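Local coordinates for fucolectin-related protein (Streptococcus pneumoniae, PDB 2WMF), which probably hydrolyses host blood-group carbohydrate antigens through its family 98 glycoside hydrolase catalytic module, at residues Glu64-Asp69 and Pro307-Gly312. Sequence-based numbering, arbitrary orientation.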
# COMPACT_ATOMS: atom_id res chain seq x y z
N GLU A 64 2.02 21.86 0.57
CA GLU A 64 2.13 22.27 1.99
C GLU A 64 1.82 21.14 2.97
O GLU A 64 2.39 21.09 4.06
CB GLU A 64 1.27 23.50 2.28
CG GLU A 64 1.87 24.75 1.61
CD GLU A 64 1.01 25.99 1.71
OE1 GLU A 64 -0.16 25.87 2.16
OE2 GLU A 64 1.51 27.08 1.32
N ALA A 65 0.96 20.22 2.56
CA ALA A 65 0.55 19.10 3.41
C ALA A 65 1.65 18.05 3.62
O ALA A 65 1.59 17.24 4.54
CB ALA A 65 -0.71 18.42 2.80
N ILE A 66 2.64 18.05 2.72
CA ILE A 66 3.69 17.02 2.73
C ILE A 66 4.80 17.50 3.67
O ILE A 66 5.41 18.60 3.43
CB ILE A 66 4.28 16.77 1.34
CG1 ILE A 66 3.20 16.49 0.27
CG2 ILE A 66 5.34 15.67 1.42
CD1 ILE A 66 2.21 15.35 0.56
N PRO A 67 5.04 16.74 4.76
CA PRO A 67 6.09 17.20 5.68
C PRO A 67 7.44 17.37 5.01
O PRO A 67 7.75 16.69 4.03
CB PRO A 67 6.14 16.10 6.73
CG PRO A 67 4.83 15.43 6.66
CD PRO A 67 4.37 15.52 5.25
N GLU A 68 8.25 18.27 5.56
CA GLU A 68 9.52 18.59 4.91
C GLU A 68 10.45 17.39 4.75
O GLU A 68 11.14 17.29 3.74
CB GLU A 68 10.22 19.70 5.65
CG GLU A 68 9.62 21.07 5.39
CD GLU A 68 9.40 21.44 3.91
OE1 GLU A 68 10.38 21.45 3.10
OE2 GLU A 68 8.23 21.78 3.60
N ASP A 69 10.48 16.50 5.74
CA ASP A 69 11.33 15.29 5.65
C ASP A 69 10.82 14.27 4.63
O ASP A 69 11.59 13.41 4.19
CB ASP A 69 11.47 14.62 7.01
CG ASP A 69 10.16 14.17 7.60
OD1 ASP A 69 9.23 15.01 7.69
OD2 ASP A 69 10.05 12.99 7.99
N PRO A 307 -6.52 13.00 9.55
CA PRO A 307 -5.80 12.09 10.45
C PRO A 307 -5.32 10.80 9.79
O PRO A 307 -4.24 10.29 10.12
CB PRO A 307 -6.81 11.84 11.57
CG PRO A 307 -7.62 13.12 11.59
CD PRO A 307 -7.79 13.47 10.13
N ALA A 308 -6.08 10.28 8.83
CA ALA A 308 -5.67 9.05 8.09
C ALA A 308 -4.34 9.33 7.40
O ALA A 308 -3.39 8.49 7.42
CB ALA A 308 -6.77 8.59 7.07
N PHE A 309 -4.21 10.56 6.89
CA PHE A 309 -2.93 10.98 6.27
C PHE A 309 -1.84 11.19 7.32
O PHE A 309 -0.77 10.55 7.26
CB PHE A 309 -3.11 12.23 5.40
CG PHE A 309 -1.88 12.58 4.58
CD1 PHE A 309 -1.43 11.71 3.59
CD2 PHE A 309 -1.15 13.77 4.82
CE1 PHE A 309 -0.30 12.01 2.80
CE2 PHE A 309 0.00 14.07 4.04
CZ PHE A 309 0.40 13.19 3.02
N THR A 310 -2.08 12.09 8.25
CA THR A 310 -1.04 12.51 9.23
C THR A 310 -0.60 11.50 10.28
O THR A 310 0.58 11.47 10.69
CB THR A 310 -1.43 13.84 9.91
OG1 THR A 310 -2.51 13.61 10.82
CG2 THR A 310 -1.76 14.92 8.87
N LYS A 311 -1.54 10.64 10.68
CA LYS A 311 -1.36 9.68 11.72
C LYS A 311 -1.49 8.22 11.27
O LYS A 311 -1.35 7.33 12.11
CB LYS A 311 -2.32 9.99 12.90
CG LYS A 311 -1.84 11.19 13.72
CD LYS A 311 -2.65 11.35 15.04
CE LYS A 311 -1.97 12.24 16.14
NZ LYS A 311 -2.69 12.27 17.50
N GLY A 312 -1.78 7.99 9.98
CA GLY A 312 -1.85 6.65 9.42
C GLY A 312 -0.80 6.45 8.34
O GLY A 312 0.15 5.69 8.52
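Segment 64-69, in the connection after helix 59-64, passes the first turn of helix 307-322 at a distance, with the CA atoms of Ala-65 and Thr-310 nearest, 8.9 Å apart. The Phe-309 side chain spans this distance and makes both of the close contacts. Its CG lies anti to the backbone N (chi1 -172°), which extends the ring from the helix toward segment 64-69. The far end of the ring meets two neighbouring residues. Phe-309 CE2 lies 3.6 Å from Ala-65 O, which sits in the plane of the ring at its edge. In this arrangement the slightly positive ring hydrogens would suit the carbonyl oxygen. Ile-66 CD1 packs obliquely on Phe-309 CZ at 3.7 Å. The CB of Ile-66 points away from the helix, but its CG1 branch turns back and brings CD1 to the ring. The two side chains cross at about a right angle.

The eight parallel strands form a closed (beta/alpha)8 barrel, as in many glycoside hydrolases. Helix 59-64 follows the first barrel strand, 39-45. Helix 307-322 comes after the last, 289-293. The contact joins the connection between barrel strands 39-45 and 74-79 to this helix beyond the eighth strand. Ser-42 of strand 39-45 touches both Ile-66 and Phe-309 in this buried patch. Phe-299 packs edge-to-face with Phe-309. Further along segment 64-69, Asp-69 forms a salt bridge with Arg-318 of helix 307-322. At the helix start, Lys-311 N donates to Pro-307 O at 2.8 Å, and the turn widens to a pi-type over 309-312.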